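Local coordinates for protein carboxypeptidase A (PDB 1JQG) that probably removes C-terminal amino acids from peptides as a zinc-dependent metallocarboxypeptidase of the M14 family, in its proenzyme form from an insect mid-gut, at residues C182-W185 and V186-P189; D222-V225 and H226-G229; G229-R232 and Y233-K236. All blocks are in the same frame, centred on the assembly; numbering follows the deposited sequence.

Contact 1 (C182-W185 and V186-P189). With ZN (zinc ion), chain B.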
# COMPACT_ATOMS: atom_id res chain seq x y z
N CYS A 182 -4.40 -4.01 -4.09
CA CYS A 182 -4.21 -5.44 -4.06
C CYS A 182 -3.00 -6.04 -4.71
O CYS A 182 -2.58 -7.12 -4.29
CB CYS A 182 -5.53 -5.98 -4.57
SG CYS A 182 -6.13 -5.39 -6.15
N ARG A 183 -2.35 -5.39 -5.64
CA ARG A 183 -1.17 -5.92 -6.32
C ARG A 183 0.11 -5.70 -5.54
O ARG A 183 1.17 -6.27 -5.86
CB ARG A 183 -0.94 -5.32 -7.69
CG ARG A 183 -0.70 -3.84 -7.77
CD ARG A 183 -0.69 -3.34 -9.20
NE ARG A 183 -0.18 -1.96 -9.31
CZ ARG A 183 -0.23 -1.28 -10.45
NH1 ARG A 183 -0.69 -1.84 -11.56
NH2 ARG A 183 0.25 -0.07 -10.57
N GLU A 184 0.03 -4.86 -4.50
CA GLU A 184 1.21 -4.63 -3.66
C GLU A 184 1.37 -5.68 -2.56
O GLU A 184 1.13 -5.40 -1.39
CB GLU A 184 1.13 -3.23 -3.05
CG GLU A 184 0.95 -2.17 -4.09
CD GLU A 184 0.59 -0.84 -3.48
OE1 GLU A 184 0.52 -0.01 -4.43
OE2 GLU A 184 0.41 -0.77 -2.28
N TRP A 185 1.74 -6.90 -2.96
CA TRP A 185 1.80 -8.06 -2.11
C TRP A 185 2.77 -7.98 -0.97
O TRP A 185 2.52 -8.43 0.14
CB TRP A 185 2.11 -9.33 -2.92
CG TRP A 185 0.96 -9.80 -3.76
CD1 TRP A 185 -0.22 -9.16 -4.00
CD2 TRP A 185 0.90 -11.04 -4.49
NE1 TRP A 185 -1.01 -9.93 -4.84
CE2 TRP A 185 -0.34 -11.07 -5.16
CE3 TRP A 185 1.79 -12.12 -4.66
CZ2 TRP A 185 -0.71 -12.14 -5.96
CZ3 TRP A 185 1.41 -13.18 -5.46
CH2 TRP A 185 0.17 -13.18 -6.10
N VAL A 186 3.88 -7.29 -1.15
CA VAL A 186 4.88 -7.11 -0.12
C VAL A 186 4.39 -6.30 1.09
O VAL A 186 5.08 -6.27 2.11
CB VAL A 186 6.17 -6.51 -0.73
CG1 VAL A 186 6.10 -5.02 -1.06
CG2 VAL A 186 7.36 -6.80 0.18
N THR A 187 3.20 -5.68 1.03
CA THR A 187 2.67 -4.91 2.13
C THR A 187 2.10 -5.78 3.24
O THR A 187 2.09 -5.34 4.43
CB THR A 187 1.61 -3.89 1.70
OG1 THR A 187 0.46 -4.54 1.14
CG2 THR A 187 2.24 -2.93 0.70
N LEU A 188 1.60 -6.97 2.90
CA LEU A 188 0.98 -7.88 3.84
C LEU A 188 1.95 -8.44 4.86
O LEU A 188 1.79 -8.32 6.09
CB LEU A 188 0.23 -9.02 3.12
CG LEU A 188 -0.50 -10.02 4.04
CD1 LEU A 188 -1.59 -9.40 4.92
CD2 LEU A 188 -1.15 -11.18 3.29
N PRO A 189 3.12 -8.93 4.44
CA PRO A 189 4.15 -9.36 5.38
C PRO A 189 4.47 -8.33 6.43
O PRO A 189 4.89 -8.58 7.58
CB PRO A 189 5.34 -9.66 4.45
CG PRO A 189 4.71 -10.04 3.15
CD PRO A 189 3.54 -9.10 3.03
ZN ZN B . -0.49 1.87 -3.72
O HOH W 1 0.62 3.84 -4.65
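The backbone oxygen of Glu184 is gripped twice by Thr187. The hydroxyl OG1 of Thr187 donates to Glu184 O at 2.8 Å, arriving almost in line with the carbonyl bond (C=O...O angle 174°), and the amide N of Thr187 adds a second bond to Glu184 O at 3.2 Å, from above the carbonyl plane. A chi1 of 63° sets OG1 of Thr187 between its own N and carbonyl carbon, where it can meet that oxygen, while the methyl CG2 of Thr187 comes to 3.9 Å from CB of Glu184; the amide bond follows from the turn itself. That amide bond closes a type I beta turn from Glu184 to Thr187, and the hydroxyl bond supplements it. A bond from Leu188 N to Trp185 O follows as helix 187-200 gets under way. Ring atom CD of Pro189 rests against the same oxygen, Trp185 O, at 3.1 Å.

From the turn, the Glu184 side chain runs extended beyond CG to the metal, where OE1 of Glu184 meets the zinc ion at 2.2 Å. OE2 of Glu184 lies 3.1 Å from the zinc ion and takes a hydrogen bond from Ser307 N. A water 2.4 Å from the zinc, together with His181 and His306, completes the set of ligands. The two carboxylate oxygens thus have different tasks, one on the metal and one on a backbone amide, which limits rotation of the group. Because the turn holds the Glu184 carbonyl just before helix 187-200, while zinc and Ser307 hold the carboxylate, the metal ligand is probably restrained at both ends.

Contact 2 (D222-V225 and H226-G229)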
# COMPACT_ATOMS: atom_id res chain seq x y z
N ASP A 222 -11.41 -8.57 -2.34
CA ASP A 222 -11.80 -8.91 -3.71
C ASP A 222 -10.67 -8.79 -4.74
O ASP A 222 -10.49 -9.62 -5.65
CB ASP A 222 -12.99 -8.02 -4.14
CG ASP A 222 -14.25 -8.23 -3.32
OD1 ASP A 222 -14.39 -9.23 -2.57
OD2 ASP A 222 -15.18 -7.39 -3.40
N GLY A 223 -9.93 -7.67 -4.68
CA GLY A 223 -8.83 -7.45 -5.62
C GLY A 223 -7.69 -8.42 -5.35
O GLY A 223 -7.01 -8.92 -6.24
N TYR A 224 -7.36 -8.59 -4.07
CA TYR A 224 -6.30 -9.47 -3.66
C TYR A 224 -6.55 -10.90 -4.17
O TYR A 224 -5.59 -11.58 -4.57
CB TYR A 224 -6.14 -9.45 -2.13
CG TYR A 224 -4.90 -10.15 -1.60
CD1 TYR A 224 -3.65 -9.85 -2.13
CD2 TYR A 224 -4.95 -11.08 -0.59
CE1 TYR A 224 -2.52 -10.46 -1.67
CE2 TYR A 224 -3.81 -11.71 -0.11
CZ TYR A 224 -2.60 -11.40 -0.66
OH TYR A 224 -1.46 -12.01 -0.21
N VAL A 225 -7.80 -11.34 -4.12
CA VAL A 225 -8.13 -12.72 -4.52
C VAL A 225 -8.00 -12.79 -6.04
O VAL A 225 -7.54 -13.77 -6.60
CB VAL A 225 -9.52 -13.14 -4.03
CG1 VAL A 225 -10.14 -14.38 -4.66
CG2 VAL A 225 -9.51 -13.37 -2.51
N HIS A 226 -8.35 -11.70 -6.71
CA HIS A 226 -8.33 -11.60 -8.14
C HIS A 226 -6.89 -11.62 -8.65
O HIS A 226 -6.59 -12.19 -9.71
CB HIS A 226 -9.04 -10.32 -8.60
CG HIS A 226 -9.21 -10.19 -10.09
ND1 HIS A 226 -8.67 -9.15 -10.83
CD2 HIS A 226 -9.86 -10.99 -10.97
CE1 HIS A 226 -9.01 -9.30 -12.10
NE2 HIS A 226 -9.70 -10.44 -12.23
N THR A 227 -5.98 -11.00 -7.91
CA THR A 227 -4.57 -10.98 -8.28
C THR A 227 -3.90 -12.35 -8.09
O THR A 227 -2.86 -12.59 -8.71
CB THR A 227 -3.79 -9.93 -7.46
OG1 THR A 227 -3.93 -10.23 -6.07
CG2 THR A 227 -4.31 -8.52 -7.68
N PHE A 228 -4.45 -13.19 -7.21
CA PHE A 228 -3.95 -14.52 -6.96
C PHE A 228 -4.23 -15.53 -8.08
O PHE A 228 -3.44 -16.45 -8.32
CB PHE A 228 -4.54 -15.11 -5.66
CG PHE A 228 -3.54 -15.10 -4.52
CD1 PHE A 228 -3.16 -16.29 -3.94
CD2 PHE A 228 -2.98 -13.90 -4.05
CE1 PHE A 228 -2.28 -16.32 -2.89
CE2 PHE A 228 -2.07 -13.95 -3.04
CZ PHE A 228 -1.73 -15.13 -2.45
N GLY A 229 -5.32 -15.36 -8.79
CA GLY A 229 -5.64 -16.21 -9.91
C GLY A 229 -6.27 -15.43 -11.05
O GLY A 229 -7.48 -15.39 -11.23
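Helix 221-228, nearly the whole of it, carries this contact, in which side chains and carbonyls three to four residues apart meet as the helix runs out at Gly229. Regular i to i+4 bonds hold the earlier part: His226 N donates to Asp222 O, and Thr227 N to Gly223 O at 2.9 Å. Further on the pattern slackens, since Phe228 N has only weak bonds, to Tyr224 O and Val225 O, and the bond from Gly229 N to Val225 O is weak at 3.5 Å.

Near this end, the Thr227 side chain returns to the backbone. A chi1 of 59° turns OG1 of Thr227 back along the helix, and it donates to Tyr224 O at 2.6 Å from above that carbonyl plane. The same hydroxyl also receives the indole NE1 of Trp185, while the methyl CG2 of Thr227 comes within 3.1 Å of Gly223 O.

One turn apart, the rings of Tyr224 and Phe228 form a T-shaped pair. Phe228 presents its edge to the face of Tyr224, with the centroids 5.1 Å apart and the planes at 65°. Contact is closest at the far end of the tyrosine, where CE2 of Phe228 lies 3.5 Å from CZ of Tyr224. The side chains run alongside each other in the same direction, Tyr224 leaving the helix with CG anti to its N (chi1 -170°). Its hydroxyl is bonded to the carbonyl of His122, and Trp185 packs against both rings, so the pair belongs to a larger aromatic cluster. The hydroxyl bond to the carbonyl three residues back is a familiar arrangement of helical threonines, and the i, i+4 ring pair places two aromatics on one face of the alpha-helix.

Contact 3 (G229-R232 and Y233-K236)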
# COMPACT_ATOMS: atom_id res chain seq x y z
N GLY A 229 -5.32 -15.36 -8.79
CA GLY A 229 -5.64 -16.21 -9.91
C GLY A 229 -6.27 -15.43 -11.05
O GLY A 229 -7.48 -15.39 -11.23
N GLY A 230 -5.43 -14.72 -11.79
CA GLY A 230 -5.93 -13.85 -12.86
C GLY A 230 -5.02 -12.64 -13.08
O GLY A 230 -3.79 -12.73 -13.33
N ASP A 231 -5.64 -11.45 -12.98
CA ASP A 231 -4.88 -10.22 -13.16
C ASP A 231 -3.97 -9.92 -11.99
O ASP A 231 -4.28 -9.19 -11.04
CB ASP A 231 -5.88 -9.10 -13.45
CG ASP A 231 -5.19 -7.89 -14.04
OD1 ASP A 231 -5.71 -7.30 -14.98
OD2 ASP A 231 -4.11 -7.53 -13.50
N ARG A 232 -2.70 -10.35 -12.06
CA ARG A 232 -1.66 -10.07 -11.10
C ARG A 232 -1.48 -8.57 -10.85
O ARG A 232 -1.11 -8.15 -9.73
CB ARG A 232 -0.32 -10.66 -11.54
CG ARG A 232 0.86 -10.48 -10.60
CD ARG A 232 0.64 -10.96 -9.20
NE ARG A 232 1.78 -10.75 -8.30
CZ ARG A 232 1.98 -9.58 -7.65
NH1 ARG A 232 1.14 -8.55 -7.81
NH2 ARG A 232 3.02 -9.40 -6.82
N TYR A 233 -1.58 -7.76 -11.92
CA TYR A 233 -1.28 -6.34 -11.77
C TYR A 233 -2.52 -5.50 -11.50
O TYR A 233 -2.48 -4.28 -11.68
CB TYR A 233 -0.52 -5.83 -12.99
CG TYR A 233 0.91 -6.31 -13.07
CD1 TYR A 233 1.43 -6.84 -14.26
CD2 TYR A 233 1.76 -6.20 -11.96
CE1 TYR A 233 2.75 -7.27 -14.32
CE2 TYR A 233 3.08 -6.62 -12.01
CZ TYR A 233 3.57 -7.15 -13.20
OH TYR A 233 4.87 -7.55 -13.26
N TRP A 234 -3.61 -6.15 -11.06
CA TRP A 234 -4.81 -5.43 -10.66
C TRP A 234 -4.54 -4.68 -9.35
O TRP A 234 -3.96 -5.24 -8.41
CB TRP A 234 -5.97 -6.42 -10.60
CG TRP A 234 -7.31 -5.77 -10.38
CD1 TRP A 234 -7.97 -5.56 -9.19
CD2 TRP A 234 -8.15 -5.21 -11.41
NE1 TRP A 234 -9.16 -4.91 -9.42
CE2 TRP A 234 -9.30 -4.70 -10.77
CE3 TRP A 234 -8.04 -5.11 -12.79
CZ2 TRP A 234 -10.33 -4.07 -11.48
CZ3 TRP A 234 -9.05 -4.50 -13.50
CH2 TRP A 234 -10.18 -3.98 -12.84
N ARG A 235 -5.05 -3.47 -9.21
CA ARG A 235 -4.89 -2.67 -8.00
C ARG A 235 -6.21 -2.16 -7.41
O ARG A 235 -6.28 -1.79 -6.25
CB ARG A 235 -3.98 -1.47 -8.29
CG ARG A 235 -4.46 -0.56 -9.40
CD ARG A 235 -3.45 0.54 -9.71
NE ARG A 235 -3.39 1.50 -8.61
CZ ARG A 235 -3.34 2.81 -8.80
NH1 ARG A 235 -3.37 3.27 -10.05
NH2 ARG A 235 -3.26 3.66 -7.77
N LYS A 236 -7.24 -2.01 -8.22
CA LYS A 236 -8.51 -1.44 -7.77
C LYS A 236 -9.36 -2.52 -7.10
O LYS A 236 -9.07 -3.72 -7.01
CB LYS A 236 -9.23 -0.85 -8.99
CG LYS A 236 -8.49 0.27 -9.68
CD LYS A 236 -9.31 0.92 -10.79
CE LYS A 236 -9.49 -0.07 -11.95
NZ LYS A 236 -10.45 0.54 -12.92
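This is a local turn contact in the long loop that leads from helix 221-228 toward helix 283-294, centred on a type I beta turn from Asp231 to Trp234. The turn is closed by Trp234 N donating to Asp231 O at 3.1 Å with an N-H...O angle of 160°; the donor stands well above the carbonyl plane, 59° out of it.

The Asp231 carboxylate folds over the same turn. OD2 of Asp231 lies 3.0 Å from Tyr233 N and is hydrogen-bonded to the hydroxyl of Tyr21, while OD1 of Asp231 approaches the edge of the Trp234 indole at CE3, 3.9 Å away. Carboxylate and indole planes are 69° apart, and the two side chains cross nearly at right angles. CB of Trp234 also packs on Asp231 O at 3.3 Å.

At the end of the turn, the indole NE1 of Trp234 is bonded to Asn237 O and weakly to Lys236 O. Arg232, at the second turn position, bends at chi2, and its guanidinium group reaches Glu98 in a salt bridge and Trp185 in a cation-pi contact. Closure by the amide three residues on, Trp234 N to Asp231 O, is typical of a type I beta turn, here in the loop after helix 221-228.

In the fold
From the N terminus, contact 1 comes first, closing the turn between the zinc-binding loop after strand 173-178 and helix 187-200. Contact 2 follows later in the chain, spanning most of helix 221-228, and contact 3 takes up at their shared Gly229 and closes a turn in the loop beyond. The three are in series, with no nesting or crossing, yet they pack together in space: the centres of contacts 2 and 3 are about 6 Å apart, and that of contact 1 lies about 11 and 12 Å from them. The Arg183 carbonyl probably accepts from the Arg232 guanidinium, and the Arg183 guanidinium probably donates to the Tyr233 carbonyl, tying the zinc loop to the loop after the helix, while Cys182 packs on Tyr224 and Gly223.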